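Local coordinates for tyrosine aminotransferase (Leishmania infantum, PDB 4IX8), which probably catalyses the pyridoxal phosphate-dependent transfer of an amino group between L-tyrosine and 2-oxoglutarate, at residues Glu392-Leu397 and Val405-Ile410; Leu398-Val403 and Cys439-Lys444. All coordinates share one frame; numbering follows the deposited sequence.

Interaction 1. Residues Glu392-Leu397 and Val405-Ile410; sequences EFYEKL and VLPGEI
Y394, V405 and P407 form a buried, mainly apolar helix-to-strand contact in the small domain, where helix 390-401 lies against strand 403-407 just beyond the short turn that joins them. V405 and the phenol ring of Y394 carry most of it. P407 sits over one face: its CD is 4.2 Å from the centroid of the Y394 ring and 24° off the ring normal, a CH-pi contact displaced toward the CG side, with CD 3.9 Å from Y394 CG. Proline suits this place because its CD hydrogens face the ring rigidly, and it needs no partner for a backbone N-H. The carbonyl of V405 comes to the ring edge near its plane, V405 O lying 3.1 Å from Y394 CD1, so the weakly polarised ring hydrogens meet an oxygen there. A chi1 of 147°, away from the staggered values, sets the ring with one face against P407 and its CD1 edge toward the V405 carbonyl.

Branched aliphatic side chains add to it: V405 CG1 is 4.2 Å from L397 CD2, while V405 CG2 lies 4.4 Å from Y394 CD1. A single water ties the two backbones together, donating to Y394 O at 3.0 Å and accepting from V405 N at 2.8 Å. The N-H of V405 is thereby satisfied within an otherwise greasy interface.

L56 of helix 52-56 touches both Y394 and P407, and L417 of strand 416-420 packs on V405. Strand 403-407 itself runs between strands 70-71 and 416-420, with helix 390-401 laid against it.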
ATOM      1  N   GLU A 392      25.663  11.991 -17.070  1.00 52.94           N
ATOM      2  CA  GLU A 392      26.214  11.850 -18.404  1.00 56.01           C
ATOM      3  C   GLU A 392      27.001  10.545 -18.485  1.00 60.83           C
ATOM      4  O   GLU A 392      27.076   9.888 -19.538  1.00 57.77           O
ATOM      5  CB  GLU A 392      27.093  13.051 -18.770  1.00 52.67           C
ATOM      6  CG  GLU A 392      27.480  13.065 -20.266  1.00 77.03           C
ATOM      7  CD  GLU A 392      28.209  14.329 -20.721  1.00 80.07           C
ATOM      8  OE1 GLU A 392      28.631  15.137 -19.853  1.00 76.85           O
ATOM      9  OE2 GLU A 392      28.358  14.502 -21.959  1.00 81.71           O
ATOM     10  N   PHE A 393      27.617  10.187 -17.366  1.00 50.32           N
ATOM     11  CA  PHE A 393      28.333   8.922 -17.265  1.00 54.02           C
ATOM     12  C   PHE A 393      27.377   7.730 -17.418  1.00 51.49           C
ATOM     13  O   PHE A 393      27.699   6.739 -18.095  1.00 55.31           O
ATOM     14  CB  PHE A 393      29.035   8.848 -15.920  1.00 60.09           C
ATOM     15  CG  PHE A 393      30.006   7.729 -15.800  1.00 56.20           C
ATOM     16  CD1 PHE A 393      29.565   6.417 -15.677  1.00 60.84           C
ATOM     17  CD2 PHE A 393      31.355   7.986 -15.779  1.00 53.85           C
ATOM     18  CE1 PHE A 393      30.465   5.384 -15.562  1.00 61.01           C
ATOM     19  CE2 PHE A 393      32.264   6.969 -15.669  1.00 56.34           C
ATOM     20  CZ  PHE A 393      31.828   5.664 -15.554  1.00 64.07           C
ATOM     21  N   TYR A 394      26.207   7.864 -16.797  1.00 47.82           N
ATOM     22  CA  TYR A 394      25.177   6.829 -16.793  1.00 48.68           C
ATOM     23  C   TYR A 394      24.678   6.620 -18.226  1.00 50.07           C
ATOM     24  O   TYR A 394      24.601   5.476 -18.702  1.00 49.21           O
ATOM     25  CB  TYR A 394      24.023   7.210 -15.805  1.00 50.39           C
ATOM     26  CG  TYR A 394      22.643   6.727 -16.240  1.00 54.49           C
ATOM     27  CD1 TYR A 394      22.217   5.429 -15.983  1.00 54.36           C
ATOM     28  CD2 TYR A 394      21.758   7.583 -16.898  1.00 56.38           C
ATOM     29  CE1 TYR A 394      20.963   4.986 -16.414  1.00 55.66           C
ATOM     30  CE2 TYR A 394      20.497   7.148 -17.322  1.00 53.88           C
ATOM     31  CZ  TYR A 394      20.106   5.855 -17.074  1.00 54.04           C
ATOM     32  OH  TYR A 394      18.874   5.411 -17.502  1.00 61.27           O
ATOM     33  N   GLU A 395      24.436   7.730 -18.929  1.00 57.25           N
ATOM     34  CA  GLU A 395      23.873   7.696 -20.278  1.00 51.16           C
ATOM     35  C   GLU A 395      24.826   7.075 -21.243  1.00 59.15           C
ATOM     36  O   GLU A 395      24.453   6.160 -21.976  1.00 67.43           O
ATOM     37  CB  GLU A 395      23.519   9.106 -20.762  1.00 63.18           C
ATOM     38  CG  GLU A 395      22.170   9.623 -20.244  1.00 62.38           C
ATOM     39  CD  GLU A 395      22.049  11.138 -20.263  1.00 64.63           C
ATOM     40  OE1 GLU A 395      23.061  11.824 -20.471  1.00 67.51           O
ATOM     41  OE2 GLU A 395      20.935  11.649 -20.048  1.00 70.73           O
ATOM     42  N   LYS A 396      26.073   7.531 -21.193  1.00 58.21           N
ATOM     43  CA  LYS A 396      27.071   7.103 -22.159  1.00 65.84           C
ATOM     44  C   LYS A 396      27.480   5.652 -21.928  1.00 59.49           C
ATOM     45  O   LYS A 396      27.710   4.903 -22.881  1.00 60.61           O
ATOM     46  CB  LYS A 396      28.303   8.005 -22.078  1.00 68.68           C
ATOM     47  CG  LYS A 396      28.038   9.482 -22.308  1.00 64.48           C
ATOM     48  CD  LYS A 396      28.360   9.884 -23.739  1.00 69.09           C
ATOM     49  CE  LYS A 396      28.433  11.395 -23.903  1.00 67.21           C
ATOM     50  NZ  LYS A 396      29.841  11.886 -23.738  1.00 74.39           N
ATOM     51  N   LEU A 397      27.540   5.257 -20.656  1.00 56.82           N
ATOM     52  CA  LEU A 397      27.885   3.884 -20.316  1.00 65.52           C
ATOM     53  C   LEU A 397      26.841   2.937 -20.901  1.00 63.54           C
ATOM     54  O   LEU A 397      27.179   1.923 -21.522  1.00 63.33           O
ATOM     55  CB  LEU A 397      27.971   3.690 -18.796  1.00 56.29           C
ATOM     56  CG  LEU A 397      28.075   2.213 -18.381  1.00 55.68           C
ATOM     57  CD1 LEU A 397      29.344   1.579 -18.967  1.00 54.69           C
ATOM     58  CD2 LEU A 397      28.035   2.057 -16.878  1.00 53.57           C
ATOM     59  N   VAL A 405      23.635   1.554 -14.721  1.00 44.65           N
ATOM     60  CA  VAL A 405      23.775   1.875 -13.313  1.00 45.52           C
ATOM     61  C   VAL A 405      22.727   2.956 -13.018  1.00 50.54           C
ATOM     62  O   VAL A 405      21.846   3.187 -13.839  1.00 48.79           O
ATOM     63  CB  VAL A 405      25.194   2.340 -12.960  1.00 48.13           C
ATOM     64  CG1 VAL A 405      26.173   1.199 -13.197  1.00 49.56           C
ATOM     65  CG2 VAL A 405      25.603   3.585 -13.771  1.00 43.39           C
ATOM     66  N   LEU A 406      22.757   3.540 -11.823  1.00 53.56           N
ATOM     67  CA  LEU A 406      21.867   4.652 -11.490  1.00 49.71           C
ATOM     68  C   LEU A 406      22.744   5.813 -11.078  1.00 45.35           C
ATOM     69  O   LEU A 406      23.623   5.643 -10.252  1.00 43.18           O
ATOM     70  CB  LEU A 406      20.885   4.302 -10.367  1.00 39.74           C
ATOM     71  CG  LEU A 406      19.759   3.318 -10.713  1.00 42.69           C
ATOM     72  CD1 LEU A 406      18.938   3.015  -9.478  1.00 37.58           C
ATOM     73  CD2 LEU A 406      18.878   3.870 -11.832  1.00 40.84           C
ATOM     74  N   PRO A 407      22.483   7.002 -11.622  1.00 44.66           N
ATOM     75  CA  PRO A 407      23.228   8.181 -11.198  1.00 40.23           C
ATOM     76  C   PRO A 407      22.828   8.580  -9.794  1.00 40.21           C
ATOM     77  O   PRO A 407      21.639   8.437  -9.476  1.00 40.38           O
ATOM     78  CB  PRO A 407      22.797   9.243 -12.204  1.00 47.94           C
ATOM     79  CG  PRO A 407      21.416   8.817 -12.629  1.00 45.62           C
ATOM     80  CD  PRO A 407      21.445   7.329 -12.619  1.00 47.83           C
ATOM     81  N   GLY A 408      23.774   9.059  -8.983  1.00 36.97           N
ATOM     82  CA  GLY A 408      23.511   9.396  -7.586  1.00 36.31           C
ATOM     83  C   GLY A 408      22.601  10.575  -7.361  1.00 38.57           C
ATOM     84  O   GLY A 408      22.073  10.765  -6.256  1.00 41.66           O
ATOM     85  N   GLU A 409      22.448  11.378  -8.409  1.00 49.73           N
ATOM     86  CA  GLU A 409      21.448  12.450  -8.468  1.00 50.52           C
ATOM     87  C   GLU A 409      20.084  11.953  -7.972  1.00 49.75           C
ATOM     88  O   GLU A 409      19.447  12.563  -7.140  1.00 56.07           O
ATOM     89  CB  GLU A 409      21.327  12.933  -9.908  1.00 57.62           C
ATOM     90  CG  GLU A 409      20.989  14.374 -10.095  1.00 68.89           C
ATOM     91  CD  GLU A 409      20.813  14.726 -11.573  1.00 79.42           C
ATOM     92  OE1 GLU A 409      19.639  14.957 -11.961  1.00 80.94           O
ATOM     93  OE2 GLU A 409      21.817  14.734 -12.341  1.00 80.32           O
ATOM     94  N   ILE A 410      19.668  10.802  -8.478  1.00 47.93           N
ATOM     95  CA  ILE A 410      18.410  10.164  -8.112  1.00 44.72           C
ATOM     96  C   ILE A 410      18.225  10.040  -6.604  1.00 40.51           C
ATOM     97  O   ILE A 410      17.098  10.005  -6.122  1.00 36.38           O
ATOM     98  CB  ILE A 410      18.343   8.734  -8.759  1.00 48.36           C
ATOM     99  CG1 ILE A 410      18.301   8.859 -10.269  1.00 55.56           C
ATOM    100  CG2 ILE A 410      17.152   7.944  -8.325  1.00 60.36           C
ATOM    101  CD1 ILE A 410      17.176   9.728 -10.803  1.00 61.93           C
TER
HETATM  102  O   HOH W   1      24.528   2.971 -16.978  1.00 42.85           O

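Interaction 2. Residues Leu398-Val403 and Cys439-Lys444; sequences LDEENV and CERHKK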
ATOM      1  N   LEU A 398      25.577   3.324 -20.738  1.00 64.09           N
ATOM      2  CA  LEU A 398      24.445   2.537 -21.191  1.00 62.90           C
ATOM      3  C   LEU A 398      24.414   2.477 -22.710  1.00 63.71           C
ATOM      4  O   LEU A 398      24.282   1.401 -23.313  1.00 61.35           O
ATOM      5  CB  LEU A 398      23.150   3.150 -20.653  1.00 58.25           C
ATOM      6  CG  LEU A 398      21.830   2.567 -21.160  1.00 55.01           C
ATOM      7  CD1 LEU A 398      21.587   1.177 -20.588  1.00 54.97           C
ATOM      8  CD2 LEU A 398      20.708   3.510 -20.786  1.00 49.75           C
ATOM      9  N   ASP A 399      24.656   3.622 -23.329  1.00 63.65           N
ATOM     10  CA  ASP A 399      24.592   3.707 -24.769  1.00 66.49           C
ATOM     11  C   ASP A 399      25.719   2.936 -25.412  1.00 69.62           C
ATOM     12  O   ASP A 399      25.517   2.331 -26.454  1.00 86.09           O
ATOM     13  CB  ASP A 399      24.633   5.169 -25.213  1.00 65.63           C
ATOM     14  CG  ASP A 399      24.501   5.316 -26.702  1.00 74.76           C
ATOM     15  OD1 ASP A 399      23.518   4.797 -27.265  1.00 86.04           O
ATOM     16  OD2 ASP A 399      25.391   5.933 -27.313  1.00 71.56           O
ATOM     17  N   GLU A 400      26.892   2.919 -24.788  1.00 69.14           N
ATOM     18  CA  GLU A 400      28.075   2.310 -25.407  1.00 72.99           C
ATOM     19  C   GLU A 400      28.322   0.854 -25.006  1.00 64.10           C
ATOM     20  O   GLU A 400      28.818   0.094 -25.792  1.00 66.27           O
ATOM     21  CB  GLU A 400      29.301   3.133 -25.063  1.00 73.79           C
ATOM     22  CG  GLU A 400      29.248   4.535 -25.605  1.00 75.90           C
ATOM     23  CD  GLU A 400      30.486   5.328 -25.239  1.00 78.40           C
ATOM     24  OE1 GLU A 400      31.553   4.701 -25.034  1.00 76.80           O
ATOM     25  OE2 GLU A 400      30.391   6.572 -25.154  1.00 78.16           O
ATOM     26  N   GLU A 401      27.953   0.479 -23.782  1.00 69.10           N
ATOM     27  CA  GLU A 401      28.276  -0.844 -23.244  1.00 65.41           C
ATOM     28  C   GLU A 401      27.041  -1.610 -22.750  1.00 65.14           C
ATOM     29  O   GLU A 401      27.156  -2.748 -22.304  1.00 73.09           O
ATOM     30  CB  GLU A 401      29.280  -0.699 -22.103  1.00 68.73           C
ATOM     31  CG  GLU A 401      30.579  -0.006 -22.494  1.00 69.64           C
ATOM     32  CD  GLU A 401      31.479  -0.902 -23.279  1.00 68.52           C
ATOM     33  OE1 GLU A 401      31.396  -2.130 -23.077  1.00 66.12           O
ATOM     34  OE2 GLU A 401      32.267  -0.382 -24.098  1.00 82.41           O
ATOM     35  N   ASN A 402      25.870  -0.991 -22.844  1.00 58.20           N
ATOM     36  CA  ASN A 402      24.604  -1.618 -22.461  1.00 56.63           C
ATOM     37  C   ASN A 402      24.687  -2.142 -21.036  1.00 58.76           C
ATOM     38  O   ASN A 402      24.154  -3.207 -20.709  1.00 60.21           O
ATOM     39  CB  ASN A 402      24.238  -2.755 -23.436  1.00 58.40           C
ATOM     40  CG  ASN A 402      22.732  -3.086 -23.450  1.00 62.70           C
ATOM     41  OD1 ASN A 402      21.922  -2.473 -22.745  1.00 55.85           O
ATOM     42  ND2 ASN A 402      22.362  -4.077 -24.267  1.00 68.15           N
ATOM     43  N   VAL A 403      25.320  -1.346 -20.178  1.00 55.12           N
ATOM     44  CA  VAL A 403      25.336  -1.599 -18.748  1.00 51.29           C
ATOM     45  C   VAL A 403      24.615  -0.447 -18.098  1.00 49.78           C
ATOM     46  O   VAL A 403      24.960   0.715 -18.310  1.00 53.90           O
ATOM     47  CB  VAL A 403      26.752  -1.687 -18.157  1.00 51.73           C
ATOM     48  CG1 VAL A 403      26.670  -1.889 -16.663  1.00 54.20           C
ATOM     49  CG2 VAL A 403      27.534  -2.798 -18.807  1.00 53.85           C
ATOM     50  N   CYS A 439      35.908   3.431 -19.154  1.00 62.95           N
ATOM     51  CA  CYS A 439      36.630   4.529 -18.538  1.00 77.59           C
ATOM     52  C   CYS A 439      37.914   4.882 -19.315  1.00 75.59           C
ATOM     53  O   CYS A 439      38.173   6.059 -19.588  1.00 66.98           O
ATOM     54  CB  CYS A 439      36.965   4.179 -17.093  1.00 61.30           C
ATOM     55  SG  CYS A 439      35.582   4.305 -16.011  1.00 57.76           S
ATOM     56  N   GLU A 440      38.704   3.867 -19.665  1.00 67.91           N
ATOM     57  CA  GLU A 440      39.980   4.096 -20.356  1.00 84.88           C
ATOM     58  C   GLU A 440      39.751   4.848 -21.652  1.00 72.90           C
ATOM     59  O   GLU A 440      40.499   5.758 -22.008  1.00 78.28           O
ATOM     60  CB  GLU A 440      40.703   2.780 -20.651  1.00 84.23           C
ATOM     61  CG  GLU A 440      41.053   1.962 -19.415  1.00 84.02           C
ATOM     62  CD  GLU A 440      42.298   2.452 -18.681  1.00 86.23           C
ATOM     63  OE1 GLU A 440      42.808   3.554 -18.995  1.00 91.62           O
ATOM     64  OE2 GLU A 440      42.758   1.711 -17.779  1.00 81.86           O
ATOM     65  N   ARG A 441      38.686   4.477 -22.334  1.00 72.40           N
ATOM     66  CA  ARG A 441      38.331   5.093 -23.585  1.00 74.14           C
ATOM     67  C   ARG A 441      37.981   6.581 -23.457  1.00 80.07           C
ATOM     68  O   ARG A 441      38.341   7.369 -24.331  1.00 78.87           O
ATOM     69  CB  ARG A 441      37.166   4.321 -24.187  1.00 82.25           C
ATOM     70  CG  ARG A 441      36.622   4.913 -25.453  1.00 86.79           C
ATOM     71  CD  ARG A 441      35.698   3.932 -26.157  1.00 88.05           C
ATOM     72  NE  ARG A 441      34.511   3.637 -25.347  1.00 79.79           N
ATOM     73  CZ  ARG A 441      34.224   2.449 -24.809  1.00 74.68           C
ATOM     74  NH1 ARG A 441      35.022   1.396 -24.979  1.00 76.56           N
ATOM     75  NH2 ARG A 441      33.121   2.313 -24.096  1.00 70.24           N
ATOM     76  N   HIS A 442      37.303   6.970 -22.373  1.00 74.47           N
ATOM     77  CA  HIS A 442      36.877   8.362 -22.204  1.00 74.86           C
ATOM     78  C   HIS A 442      37.866   9.252 -21.416  1.00 71.30           C
ATOM     79  O   HIS A 442      37.680  10.463 -21.326  1.00 73.18           O
ATOM     80  CB  HIS A 442      35.510   8.397 -21.525  1.00 68.60           C
ATOM     81  CG  HIS A 442      34.381   7.988 -22.422  1.00 72.62           C
ATOM     82  ND1 HIS A 442      33.661   8.895 -23.173  1.00 78.71           N
ATOM     83  CD2 HIS A 442      33.825   6.777 -22.671  1.00 70.54           C
ATOM     84  CE1 HIS A 442      32.723   8.262 -23.850  1.00 74.54           C
ATOM     85  NE2 HIS A 442      32.803   6.972 -23.567  1.00 67.65           N
ATOM     86  N   LYS A 443      38.917   8.654 -20.867  1.00 72.73           N
ATOM     87  CA  LYS A 443      39.961   9.396 -20.134  1.00 80.69           C
ATOM     88  C   LYS A 443      40.705  10.485 -20.908  1.00 83.94           C
ATOM     89  O   LYS A 443      40.582  10.602 -22.132  1.00 89.50           O
ATOM     90  CB  LYS A 443      41.006   8.412 -19.596  1.00 79.77           C
ATOM     91  CG  LYS A 443      40.634   7.847 -18.235  1.00 77.73           C
ATOM     92  CD  LYS A 443      41.511   6.679 -17.857  1.00 76.43           C
ATOM     93  CE  LYS A 443      42.916   7.128 -17.495  1.00 76.17           C
ATOM     94  NZ  LYS A 443      43.629   6.050 -16.764  1.00 77.40           N
ATOM     95  N   LYS A 444      41.500  11.243 -20.143  1.00 87.30           N
ATOM     96  CA  LYS A 444      42.427  12.292 -20.622  1.00 86.53           C
ATOM     97  C   LYS A 444      41.705  13.635 -20.735  1.00 85.20           C
ATOM     98  O   LYS A 444      41.368  14.266 -19.719  1.00 84.32           O
ATOM     99  CB  LYS A 444      43.074  11.912 -21.960  1.00 80.51           C
TER
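E400 and R441, on the last turns of helices 390-401 and 425-442, have their CA atoms 10.8 Å apart, a spacing bridged here by long charged side chains. E400 reaches across with its chain extended beyond CG, and its OE1 is gripped by three N-H groups. H442 NE2 gives the straightest of these bonds, 3.0 Å to E400 OE1 at 162°; NE2 comes to OE1 on its syn side, and the oxygen lies in the imidazole plane. R441 adds a side-on grip by two nitrogens on the same oxygen, NE at 3.2 Å and NH2 at 3.0 Å from E400 OE1; both meet it nearly along its C-O bond direction, the oxygen lying somewhat out of the guanidinium plane. The other oxygen, E400 OE2, has a weak bond from H442 NE2 at 2.9 Å.

E401 approaches from the next position along the helix. Bent at chi2 (-76°), its chain brings OE2 to 2.8 Å from R441 NH2 in a salt bridge, the carboxylate and guanidinium planes only 16° apart. NH2 of R441 is therefore shared between two carboxylates, which suits arginine, whose donors fan out in one plane. R441 NH1 also pairs with E437, whose carboxylate lies close to that of E401, and the arginine probably offsets this like-charge pair. H442 ND1 bonds to D386, so both ring nitrogens face carboxylates, consistent with a protonated imidazole.

Carboxylates at a helix C-terminus would tend to be disfavoured by the helix dipole, and the cationic partners probably compensate. The whole is a salt-bridge network extended by a His-carboxylate hydrogen bond, clasping two helix C-termini in the small domain of a class I aminotransferase.

Helix 390-401 serves both contacts: interaction 1 uses its middle turns to hold strand 403-407, and interaction 2 uses its last turn to meet helix 425-442. Their centres are about 12 Å apart, and they touch directly, L397 CG lying 3.5 Å from V403 O and F393 CZ 4.0 Å from C439 SG. The character changes along the helix, from a buried aromatic and aliphatic interface to a charged, partly exposed one. F438 borders both, meeting F393 edge-to-face and touching E400 and E401. Neither contact includes K282, the predicted pyridoxal phosphate lysine; both join parts of the small domain.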